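Local coordinates for protein Asp/Glu-specific dipeptidyl-peptidase (Flavobacterium psychrophilum, PDB 5JXF) that removes dipeptides from the N terminus of oligopeptides as a serine peptidase, with strict specificity for aspartate or glutamate at the P1 position, at residues M59-A63 against D64-S68; Q353-K357 against S358-G362; E464-F467 against E468-A472; K504-D507 against Y508-K512; F623-K627 against K628-L632. All blocks are in the same frame, centred on the assembly; numbering follows the deposited sequence.

Contact 1: M59-A63 against D64-S68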
# COMPACT_ATOMS: atom_id res chain seq x y z
N MET A 59 -9.77 -20.22 27.51
CA MET A 59 -11.14 -20.68 27.39
C MET A 59 -11.62 -21.12 28.78
O MET A 59 -10.90 -21.77 29.53
CB MET A 59 -11.26 -21.83 26.36
CG MET A 59 -12.71 -22.24 26.06
SD MET A 59 -12.84 -23.56 24.82
CE MET A 59 -12.18 -24.91 25.79
N LYS A 60 -12.85 -20.73 29.11
CA LYS A 60 -13.42 -21.00 30.42
C LYS A 60 -14.44 -22.12 30.32
O LYS A 60 -14.56 -22.92 31.24
CB LYS A 60 -14.05 -19.73 31.00
CG LYS A 60 -13.01 -18.62 31.31
CD LYS A 60 -11.88 -19.18 32.17
CE LYS A 60 -10.86 -18.10 32.54
NZ LYS A 60 -9.58 -18.70 33.01
N ILE A 61 -15.15 -22.20 29.20
CA ILE A 61 -16.07 -23.31 28.93
C ILE A 61 -15.32 -24.58 28.55
O ILE A 61 -14.09 -24.59 28.44
CB ILE A 61 -17.07 -23.00 27.81
CG1 ILE A 61 -16.33 -22.66 26.51
CG2 ILE A 61 -18.07 -21.92 28.22
CD1 ILE A 61 -17.23 -22.58 25.29
N SER A 62 -16.08 -25.64 28.32
CA SER A 62 -15.49 -26.97 28.12
C SER A 62 -15.89 -27.60 26.79
O SER A 62 -16.78 -27.11 26.10
CB SER A 62 -15.88 -27.90 29.27
OG SER A 62 -15.13 -27.59 30.42
N ALA A 63 -15.22 -28.70 26.46
CA ALA A 63 -15.54 -29.47 25.26
C ALA A 63 -17.04 -29.82 25.19
O ALA A 63 -17.68 -29.66 24.14
CB ALA A 63 -14.71 -30.73 25.21
N ASP A 64 -17.62 -30.24 26.31
CA ASP A 64 -19.03 -30.62 26.32
C ASP A 64 -19.98 -29.45 26.07
O ASP A 64 -21.12 -29.66 25.67
CB ASP A 64 -19.40 -31.31 27.64
CG ASP A 64 -19.31 -32.83 27.55
OD1 ASP A 64 -20.18 -33.44 26.89
OD2 ASP A 64 -18.37 -33.40 28.14
N ASP A 65 -19.51 -28.22 26.33
CA ASP A 65 -20.28 -27.02 25.99
C ASP A 65 -20.29 -26.76 24.49
O ASP A 65 -21.19 -26.11 23.96
CB ASP A 65 -19.70 -25.78 26.69
CG ASP A 65 -19.86 -25.82 28.20
OD1 ASP A 65 -21.01 -25.81 28.68
OD2 ASP A 65 -18.83 -25.82 28.91
N ILE A 66 -19.26 -27.24 23.80
CA ILE A 66 -19.10 -26.98 22.37
C ILE A 66 -19.83 -28.03 21.56
O ILE A 66 -20.51 -27.71 20.58
CB ILE A 66 -17.60 -26.98 21.96
CG1 ILE A 66 -16.83 -25.92 22.76
CG2 ILE A 66 -17.47 -26.78 20.45
CD1 ILE A 66 -15.32 -25.95 22.57
N TYR A 67 -19.68 -29.29 21.97
CA TYR A 67 -20.36 -30.41 21.31
C TYR A 67 -20.88 -31.44 22.33
O TYR A 67 -20.14 -31.89 23.20
CB TYR A 67 -19.43 -31.11 20.31
CG TYR A 67 -20.07 -32.31 19.62
CD1 TYR A 67 -20.75 -32.15 18.42
CD2 TYR A 67 -19.99 -33.58 20.17
CE1 TYR A 67 -21.34 -33.23 17.78
CE2 TYR A 67 -20.59 -34.67 19.55
CZ TYR A 67 -21.25 -34.49 18.35
OH TYR A 67 -21.84 -35.57 17.72
N SER A 68 -22.14 -31.83 22.18
CA SER A 68 -22.74 -32.84 23.05
C SER A 68 -23.95 -33.49 22.37
O SER A 68 -24.61 -32.84 21.57
CB SER A 68 -23.17 -32.22 24.38
OG SER A 68 -23.83 -33.19 25.20

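Contact 2: Q353-K357 against S358-G362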
# COMPACT_ATOMS: atom_id res chain seq x y z
N GLN A 353 1.92 -15.84 -4.46
CA GLN A 353 2.87 -14.89 -3.87
C GLN A 353 3.46 -15.43 -2.56
O GLN A 353 4.68 -15.48 -2.41
CB GLN A 353 2.20 -13.53 -3.63
CG GLN A 353 3.15 -12.42 -3.21
CD GLN A 353 2.51 -11.03 -3.23
OE1 GLN A 353 1.70 -10.72 -4.11
NE2 GLN A 353 2.87 -10.20 -2.25
N GLY A 354 2.59 -15.83 -1.63
CA GLY A 354 3.03 -16.34 -0.34
C GLY A 354 3.78 -17.66 -0.38
O GLY A 354 4.65 -17.91 0.46
N LEU A 355 3.42 -18.54 -1.31
CA LEU A 355 4.10 -19.82 -1.46
C LEU A 355 5.53 -19.65 -1.96
O LEU A 355 6.45 -20.34 -1.52
CB LEU A 355 3.33 -20.75 -2.41
CG LEU A 355 1.97 -21.25 -1.91
CD1 LEU A 355 1.19 -21.93 -3.01
CD2 LEU A 355 2.17 -22.17 -0.73
N LYS A 356 5.72 -18.72 -2.90
CA LYS A 356 7.05 -18.42 -3.39
C LYS A 356 7.86 -17.76 -2.29
O LYS A 356 8.91 -18.26 -1.89
CB LYS A 356 6.98 -17.51 -4.62
CG LYS A 356 6.47 -18.19 -5.88
CD LYS A 356 6.01 -17.13 -6.85
CE LYS A 356 5.64 -17.70 -8.19
NZ LYS A 356 5.30 -16.61 -9.16
N LYS A 357 7.35 -16.64 -1.79
CA LYS A 357 8.01 -15.83 -0.77
C LYS A 357 8.49 -16.65 0.43
O LYS A 357 9.56 -16.40 0.98
CB LYS A 357 7.08 -14.71 -0.30
CG LYS A 357 7.65 -13.84 0.80
CD LYS A 357 6.76 -12.64 1.10
CE LYS A 357 7.47 -11.65 2.01
NZ LYS A 357 7.99 -12.31 3.24
N SER A 358 7.69 -17.65 0.82
CA SER A 358 7.99 -18.46 2.00
C SER A 358 8.75 -19.72 1.62
O SER A 358 9.16 -20.49 2.50
CB SER A 358 6.69 -18.84 2.72
OG SER A 358 5.84 -19.58 1.87
N ASN A 359 8.94 -19.91 0.32
CA ASN A 359 9.57 -21.10 -0.26
C ASN A 359 8.92 -22.38 0.27
O ASN A 359 9.58 -23.23 0.89
CB ASN A 359 11.09 -21.09 0.00
CG ASN A 359 11.78 -22.35 -0.49
OD1 ASN A 359 11.42 -22.91 -1.53
ND2 ASN A 359 12.79 -22.80 0.26
N ALA A 360 7.62 -22.51 0.06
CA ALA A 360 6.91 -23.68 0.55
C ALA A 360 7.47 -24.93 -0.12
O ALA A 360 7.60 -25.98 0.51
CB ALA A 360 5.42 -23.55 0.30
N ILE A 361 7.84 -24.78 -1.38
CA ILE A 361 8.34 -25.90 -2.17
C ILE A 361 9.61 -26.49 -1.56
O ILE A 361 9.76 -27.71 -1.48
CB ILE A 361 8.62 -25.46 -3.62
CG1 ILE A 361 7.34 -24.96 -4.29
CG2 ILE A 361 9.22 -26.61 -4.43
CD1 ILE A 361 7.57 -24.52 -5.74
N GLY A 362 10.51 -25.63 -1.11
CA GLY A 362 11.72 -26.09 -0.46
C GLY A 362 11.42 -26.65 0.91
O GLY A 362 11.98 -27.66 1.32

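Contact 3: E464-F467 against E468-A472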
# COMPACT_ATOMS: atom_id res chain seq x y z
N GLU A 464 -20.05 -11.22 -25.04
CA GLU A 464 -19.36 -11.32 -26.31
C GLU A 464 -17.99 -10.65 -26.29
O GLU A 464 -17.05 -11.13 -26.90
CB GLU A 464 -20.25 -10.74 -27.39
CG GLU A 464 -19.69 -10.72 -28.80
CD GLU A 464 -20.74 -10.29 -29.81
OE1 GLU A 464 -21.91 -10.09 -29.39
OE2 GLU A 464 -20.40 -10.12 -31.00
N LYS A 465 -17.87 -9.55 -25.56
CA LYS A 465 -16.57 -8.91 -25.42
C LYS A 465 -15.65 -9.81 -24.59
O LYS A 465 -14.49 -9.99 -24.95
CB LYS A 465 -16.70 -7.52 -24.81
CG LYS A 465 -17.46 -6.54 -25.70
CD LYS A 465 -16.52 -5.78 -26.64
CE LYS A 465 -17.19 -5.53 -27.99
NZ LYS A 465 -16.20 -5.31 -29.09
N VAL A 466 -16.16 -10.39 -23.51
CA VAL A 466 -15.35 -11.33 -22.74
C VAL A 466 -15.10 -12.61 -23.55
O VAL A 466 -14.05 -13.23 -23.42
CB VAL A 466 -15.99 -11.64 -21.35
CG1 VAL A 466 -17.33 -12.29 -21.50
CG2 VAL A 466 -15.09 -12.55 -20.53
N PHE A 467 -16.05 -12.99 -24.40
CA PHE A 467 -15.85 -14.14 -25.30
C PHE A 467 -14.70 -13.88 -26.25
O PHE A 467 -13.90 -14.77 -26.54
CB PHE A 467 -17.13 -14.46 -26.10
CG PHE A 467 -16.92 -15.44 -27.25
CD1 PHE A 467 -17.00 -16.80 -27.03
CD2 PHE A 467 -16.65 -14.99 -28.54
CE1 PHE A 467 -16.82 -17.70 -28.07
CE2 PHE A 467 -16.46 -15.88 -29.58
CZ PHE A 467 -16.54 -17.23 -29.35
N GLU A 468 -14.64 -12.65 -26.75
CA GLU A 468 -13.62 -12.28 -27.73
C GLU A 468 -12.24 -12.30 -27.09
O GLU A 468 -11.25 -12.64 -27.75
CB GLU A 468 -13.96 -10.91 -28.34
CG GLU A 468 -12.79 -9.99 -28.64
CD GLU A 468 -13.26 -8.68 -29.28
OE1 GLU A 468 -14.44 -8.60 -29.66
OE2 GLU A 468 -12.44 -7.74 -29.40
N GLN A 469 -12.17 -11.98 -25.80
CA GLN A 469 -10.89 -11.91 -25.10
C GLN A 469 -10.40 -13.27 -24.59
O GLN A 469 -9.20 -13.54 -24.55
CB GLN A 469 -10.99 -10.92 -23.95
CG GLN A 469 -9.69 -10.67 -23.20
CD GLN A 469 -8.65 -9.94 -24.03
OE1 GLN A 469 -7.88 -10.55 -24.77
NE2 GLN A 469 -8.63 -8.62 -23.91
N LEU A 470 -11.33 -14.14 -24.19
CA LEU A 470 -10.97 -15.43 -23.59
C LEU A 470 -10.62 -16.50 -24.62
O LEU A 470 -9.73 -17.33 -24.41
CB LEU A 470 -12.10 -15.93 -22.68
CG LEU A 470 -11.95 -15.62 -21.19
CD1 LEU A 470 -11.47 -14.18 -20.97
CD2 LEU A 470 -13.28 -15.84 -20.53
N VAL A 471 -11.34 -16.49 -25.74
CA VAL A 471 -11.04 -17.40 -26.83
C VAL A 471 -9.66 -17.09 -27.41
O VAL A 471 -8.92 -18.00 -27.81
CB VAL A 471 -12.13 -17.34 -27.92
CG1 VAL A 471 -11.73 -18.15 -29.13
CG2 VAL A 471 -13.46 -17.84 -27.36
N ALA A 472 -9.30 -15.81 -27.42
CA ALA A 472 -7.97 -15.39 -27.81
C ALA A 472 -6.91 -16.04 -26.92
O ALA A 472 -5.90 -16.54 -27.41
CB ALA A 472 -7.85 -13.88 -27.77

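Contact 4: K504-D507 against Y508-K512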
# COMPACT_ATOMS: atom_id res chain seq x y z
N LYS A 504 -28.99 -19.19 -30.61
CA LYS A 504 -30.28 -19.01 -30.00
C LYS A 504 -30.09 -19.20 -28.48
O LYS A 504 -31.03 -19.33 -27.70
CB LYS A 504 -31.29 -19.95 -30.69
CG LYS A 504 -32.55 -20.35 -29.95
CD LYS A 504 -33.79 -20.49 -30.86
CE LYS A 504 -33.48 -20.92 -32.27
NZ LYS A 504 -34.66 -20.68 -33.15
N LEU A 505 -28.81 -19.16 -28.08
CA LEU A 505 -28.43 -19.23 -26.68
C LEU A 505 -28.32 -17.84 -26.07
O LEU A 505 -28.25 -17.70 -24.84
CB LEU A 505 -27.10 -19.98 -26.52
CG LEU A 505 -27.07 -21.44 -27.02
CD1 LEU A 505 -25.80 -22.17 -26.58
CD2 LEU A 505 -28.30 -22.20 -26.57
N VAL A 506 -28.31 -16.80 -26.91
CA VAL A 506 -28.24 -15.42 -26.43
C VAL A 506 -29.50 -15.00 -25.68
O VAL A 506 -29.43 -14.22 -24.74
CB VAL A 506 -27.97 -14.41 -27.58
CG1 VAL A 506 -26.63 -14.67 -28.24
CG2 VAL A 506 -29.10 -14.43 -28.61
N ASP A 507 -30.65 -15.53 -26.09
CA ASP A 507 -31.94 -15.07 -25.59
C ASP A 507 -32.76 -16.23 -25.00
O ASP A 507 -32.67 -17.37 -25.45
CB ASP A 507 -32.70 -14.39 -26.74
CG ASP A 507 -34.10 -13.95 -26.36
OD1 ASP A 507 -34.37 -13.76 -25.16
OD2 ASP A 507 -34.92 -13.78 -27.28
N TYR A 508 -33.55 -15.93 -23.97
CA TYR A 508 -34.32 -16.96 -23.27
C TYR A 508 -35.49 -17.48 -24.11
O TYR A 508 -35.73 -18.69 -24.18
CB TYR A 508 -34.86 -16.43 -21.96
CG TYR A 508 -35.40 -17.51 -21.05
CD1 TYR A 508 -34.91 -18.81 -21.10
CD2 TYR A 508 -36.42 -17.23 -20.14
CE1 TYR A 508 -35.40 -19.80 -20.26
CE2 TYR A 508 -36.91 -18.21 -19.30
CZ TYR A 508 -36.40 -19.49 -19.37
OH TYR A 508 -36.90 -20.47 -18.53
N ALA A 509 -36.22 -16.55 -24.72
CA ALA A 509 -37.31 -16.90 -25.62
C ALA A 509 -36.76 -17.74 -26.75
O ALA A 509 -37.35 -18.75 -27.15
CB ALA A 509 -37.98 -15.65 -26.15
N ASN A 510 -35.61 -17.31 -27.27
CA ASN A 510 -34.84 -18.11 -28.20
C ASN A 510 -34.57 -19.50 -27.60
O ASN A 510 -35.09 -20.49 -28.11
CB ASN A 510 -33.54 -17.39 -28.56
CG ASN A 510 -33.73 -16.38 -29.69
OD1 ASN A 510 -34.71 -16.43 -30.43
ND2 ASN A 510 -32.80 -15.43 -29.81
N PHE A 511 -33.78 -19.55 -26.53
CA PHE A 511 -33.38 -20.82 -25.90
C PHE A 511 -34.50 -21.84 -25.72
O PHE A 511 -34.28 -23.04 -25.92
CB PHE A 511 -32.73 -20.55 -24.54
CG PHE A 511 -32.29 -21.79 -23.80
CD1 PHE A 511 -31.16 -22.49 -24.18
CD2 PHE A 511 -33.03 -22.27 -22.72
CE1 PHE A 511 -30.77 -23.62 -23.49
CE2 PHE A 511 -32.64 -23.40 -22.03
CZ PHE A 511 -31.51 -24.08 -22.41
N LYS A 512 -35.70 -21.39 -25.34
CA LYS A 512 -36.86 -22.28 -25.19
C LYS A 512 -37.27 -22.91 -26.53
O LYS A 512 -37.67 -24.08 -26.59
CB LYS A 512 -38.05 -21.52 -24.60
CG LYS A 512 -37.96 -21.17 -23.11
CD LYS A 512 -39.19 -20.35 -22.71
CE LYS A 512 -39.20 -19.99 -21.23
NZ LYS A 512 -40.34 -19.07 -20.91

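Contact 5: F623-K627 against K628-L632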
# COMPACT_ATOMS: atom_id res chain seq x y z
N PHE A 623 -14.85 2.99 -2.58
CA PHE A 623 -14.66 3.58 -1.25
C PHE A 623 -15.59 4.75 -0.93
O PHE A 623 -15.29 5.53 -0.02
CB PHE A 623 -13.22 4.04 -1.06
CG PHE A 623 -12.20 2.94 -1.12
CD1 PHE A 623 -11.90 2.20 0.02
CD2 PHE A 623 -11.54 2.65 -2.30
CE1 PHE A 623 -10.94 1.17 -0.03
CE2 PHE A 623 -10.58 1.63 -2.35
CZ PHE A 623 -10.29 0.89 -1.21
N ASP A 624 -16.69 4.90 -1.65
CA ASP A 624 -17.71 5.86 -1.24
C ASP A 624 -18.33 5.39 0.09
O ASP A 624 -18.33 4.20 0.38
CB ASP A 624 -18.78 6.03 -2.32
CG ASP A 624 -19.72 7.19 -2.07
OD1 ASP A 624 -19.46 8.01 -1.15
OD2 ASP A 624 -20.71 7.31 -2.81
N VAL A 625 -18.82 6.33 0.89
CA VAL A 625 -19.47 6.02 2.17
C VAL A 625 -20.89 6.56 2.14
O VAL A 625 -21.12 7.62 1.59
CB VAL A 625 -18.70 6.63 3.38
CG1 VAL A 625 -19.44 6.34 4.69
CG2 VAL A 625 -17.29 6.08 3.46
N PRO A 626 -21.86 5.80 2.68
CA PRO A 626 -23.22 6.34 2.78
C PRO A 626 -23.27 7.63 3.61
O PRO A 626 -22.40 7.87 4.45
CB PRO A 626 -23.99 5.22 3.48
CG PRO A 626 -23.27 4.00 3.12
CD PRO A 626 -21.81 4.38 3.06
N LYS A 627 -24.31 8.42 3.36
CA LYS A 627 -24.42 9.75 3.96
C LYS A 627 -24.68 9.61 5.46
O LYS A 627 -24.07 10.32 6.26
CB LYS A 627 -25.52 10.56 3.27
CG LYS A 627 -25.91 11.85 3.98
CD LYS A 627 -24.68 12.71 4.20
CE LYS A 627 -24.67 13.41 5.54
NZ LYS A 627 -23.30 13.88 5.98
N LYS A 628 -25.55 8.68 5.83
CA LYS A 628 -25.95 8.48 7.22
C LYS A 628 -24.78 8.05 8.10
O LYS A 628 -24.69 8.42 9.27
CB LYS A 628 -27.10 7.45 7.29
CG LYS A 628 -27.54 7.02 8.69
CD LYS A 628 -28.10 8.17 9.49
CE LYS A 628 -28.42 7.78 10.92
NZ LYS A 628 -29.68 7.01 11.06
N LEU A 629 -23.88 7.25 7.54
CA LEU A 629 -22.73 6.77 8.31
C LEU A 629 -21.75 7.91 8.57
O LEU A 629 -21.18 8.00 9.65
CB LEU A 629 -22.02 5.64 7.58
CG LEU A 629 -20.88 5.00 8.38
CD1 LEU A 629 -21.30 4.73 9.82
CD2 LEU A 629 -20.40 3.72 7.73
N ILE A 630 -21.54 8.75 7.57
CA ILE A 630 -20.68 9.92 7.74
C ILE A 630 -21.19 10.85 8.83
O ILE A 630 -20.41 11.32 9.66
CB ILE A 630 -20.52 10.69 6.41
CG1 ILE A 630 -19.76 9.82 5.41
CG2 ILE A 630 -19.79 12.05 6.63
CD1 ILE A 630 -19.35 10.51 4.14
N ASP A 631 -22.51 11.08 8.85
CA ASP A 631 -23.15 11.85 9.93
C ASP A 631 -22.93 11.24 11.30
O ASP A 631 -22.66 11.96 12.26
CB ASP A 631 -24.66 11.97 9.71
CG ASP A 631 -25.03 13.10 8.80
OD1 ASP A 631 -24.15 13.95 8.51
OD2 ASP A 631 -26.22 13.16 8.39
N LEU A 632 -23.10 9.92 11.38
CA LEU A 632 -22.96 9.23 12.65
C LEU A 632 -21.53 9.38 13.14
O LEU A 632 -21.30 9.59 14.33
CB LEU A 632 -23.35 7.74 12.53
CG LEU A 632 -24.86 7.54 12.36
CD1 LEU A 632 -25.16 6.13 11.83
CD2 LEU A 632 -25.60 7.80 13.67

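Contact 1: M59-A63 against D64-S68
From Ser62 to Tyr67 the backbone winds into a short, weakly bonded helical turn, with Asp65 N giving a hydrogen bond to Ser62 O (3.0 Å) and Ile66 N one to Ala63 O (2.9 Å), each donor standing well above the carbonyl plane. Its start resembles one half of a capping box: the Asp65 carboxylate reaches back to the backbone, and Ser62 N donates to Asp65 OD2 over 2.8 Å, on the lone pair turned away from OD1 and with an angle of 153° at the hydrogen. CG of Asp65 stands beside its own backbone N (chi1 -66°), which carries the carboxylate back along the chain. The same oxygen rests against Ile61, OD2 lying 3.5 Å from Ile61 CB. A leucine in place of Asp65 would probably leave Ser62 N without this acceptor and the first turn less firmly anchored. On the apolar side Ile61 CD1 meets Ile66 CG1 at 4.2 Å, a five-residue spacing like that of a hydrophobic staple, and the sulfur of Met59, Met59 SD, touches Ile66 CD1 at 4.1 Å. Helix 49-57 flanks the turn through Met54, which touches Met59, while Met281 and Met283 of strand 279-284 pack on Ile66. Ala63 O accepts a second hydrogen bond, from Tyr67 N, which approaches from almost straight beyond the oxygen with an N-H...O angle of 170°.

Contact 2: Q353-K357 against S358-G362
Leu355 and Ala360 meet across a local helix-to-helix junction, where helix 328-357 stops and helix 360-375 sets off in a new direction. The sharpest evidence is backbone: Ala360 N donates to Leu355 O over 2.9 Å with an N-H...O angle of 170° and in the carbonyl plane, while Asn359 N donates to Lys356 O over 2.8 Å from well above that carbonyl's plane. The first bond spans five residues and the second three, and between them Asn359 takes a positive phi of 51°. Together these define a Schellman motif, the classic C-terminal end of an alpha helix, and the apolar contact that commonly goes with it is present as well, Leu355 CD2 lying 3.7 Å from Ala360 CB. Asn359 then has a second role as N-cap of the following helix: its OD1 accepts from Gly362 N at 2.9 Å, the donor standing above the amide plane. The Asn359 side chain is swung away from its own N (chi1 176°), which sets the amide beside the next helix's first turn. One turn back, Gly354 O is gripped by both Ser358 N (3.1 Å) and Ser358 OG; the latter separation, 2.5 Å, is very short and should be read with caution. Leu355 also packs on Met686 and Ile689 of a loop and on Val302 of helix 295-325, and its side chain lies about 10 Å from that of Arg680, the residue assigned by similarity to recognition of the acidic P1 side chain.

Contact 3: E464-F467 against E468-A472
Glu464 meets Glu468 through the backbone, its O accepting from Glu468 N at 2.9 Å, one turn further on; their carboxylates stay apart, so like charges are not forced together. Next comes Lys465, whose O takes Gln469 N at 3.2 Å. Its side chain, kinked at chi2 and chi3, runs alongside that of Glu468, pointing the same way, and the ammonium reaches only a long salt bridge, Lys465 NZ to Glu468 OE1 at 3.8 Å, which probably contributes little. Val466 O receives Leu470 N at 3.0 Å, and CG2 of Val466 lies 3.8 Å from Leu470 CD2. This i to i+4 ladder of N-H to C=O bonds, with apolar side chains packing at the same spacing, is the signature of an alpha helix, here the middle of helix 460-477. The apolar side turns to the neighbouring helices: Val466 on Ala316 of helix 295-325, and Leu470 on Val411 of helix 386-415. Phe467 closes the segment with a CH-pi contact. Its CG is anti to the backbone N (chi1 168°), which lays the ring alongside the following turn, and Val471 CG2 sits over one face, 3.7 Å from the ring centroid and 23° off the normal, displaced toward the rim nearest CE1. The same two residues are tied through the backbone as well, Val471 N donating to Phe467 O at 3.2 Å and a nearly straight 164°.

Contact 4: K504-D507 against Y508-K512
Asp507 and Phe511 carry the clearest hydrogen bond here: Phe511 N donates to Asp507 O over 2.7 Å at 171°, the opening i to i+4 link of helix 508-514. The second polar link is side chain to backbone, with Ala509 N giving a weak bond to Asp507 OD1 at 3.4 Å. CG of Asp507 lies opposite its own N (chi1 176°), which aims the carboxylate over the first turn. A valine at this position would probably leave Ala509 N without its cap and lose a negative charge at the positive end of the helix dipole. Contacts by packing come next. Leu505 CD2 touches the Phe511 ring at its edge, in plane, 3.7 Å from Phe511 CD1, while helix 417-435 covers this pair through Leu421. The Lys504 chain packs on Asn510, its CG 3.4 Å from Asn510 CB. The Asn510 amide stands against Asp507, ND2 being 3.2 Å from Asp507 CB, with amide and carboxylate planes 68° apart. Tyr508 finds partners outside the two segments, its OH bonded to Ile448 O and its ring meeting that of Phe455. The whole is an N-cap, in which an aspartate just before a helix meets an N-H of its first turn.

Contact 5: F623-K627 against K628-L632
The flat group that carries this contact is the carboxylate of Asp631, and the ammonium of Lys627 comes at it from above the plane, not in it: NZ of Lys627 lies 2.7 Å from Asp631 OD1, 59° out of that plane, as a hydrogen bond within a salt bridge. The lysine's CE covers the same group, 3.1 Å from OD1 and 3.3 Å from Asp631 OD2. Bends at chi2 and chi3 fold the Lys627 chain forward along the helix to bring this end over the residue four further on, and Lys627 NZ lies 4.0 Å from Ile630 CG2. The two residues Lys627 and Asp631 are joined through the backbone too, Asp631 N donating to Lys627 O at 3.1 Å and 167°, so one helical turn is stitched twice, once by main chain and once by charge. Apolar packing forms the other side. Val625 CG1 lodges against two residues of the first turn, Ile630 CG1 at 3.6 Å and Leu629 CB at 3.9 Å. With CG1 opposite the valine's backbone N (chi1 177°), this methyl is set against the start of the helix. Tyr616 packs on both Val625 and Ile630, while helix 703-713 meets the same helix through Phe708 on Leu629 and Leu632. Pro626 sits at the N-cap, and its O accepts a weak bond from Ile630 N. With Pro626 as N-cap, the contact of the residue before it, Val625, with the fourth residue of the helix, Ile630, is the arrangement of a hydrophobic staple at a helix start.

In the fold
Followed from the N terminus, the five contacts come in series and none nests in or crosses another, since each is closed by neighbouring residues. Contact 1 begins the short helix 63-66 beside strand 279-284, on the opposite side of the chain's centre from contacts 3 and 4. Contact 2 joins helix 328-357 to helix 360-375. Contact 3 lies in the middle of helix 460-477, and contact 4 starts the next helix, 508-514, its nearest atoms about 7 Å from those of contact 3. Contact 5 starts helix 627-635, which rests on helix 703-713; its nearest atoms are about 17 Å from contact 2. Helix 295-325 runs past both contact 2 and contact 3.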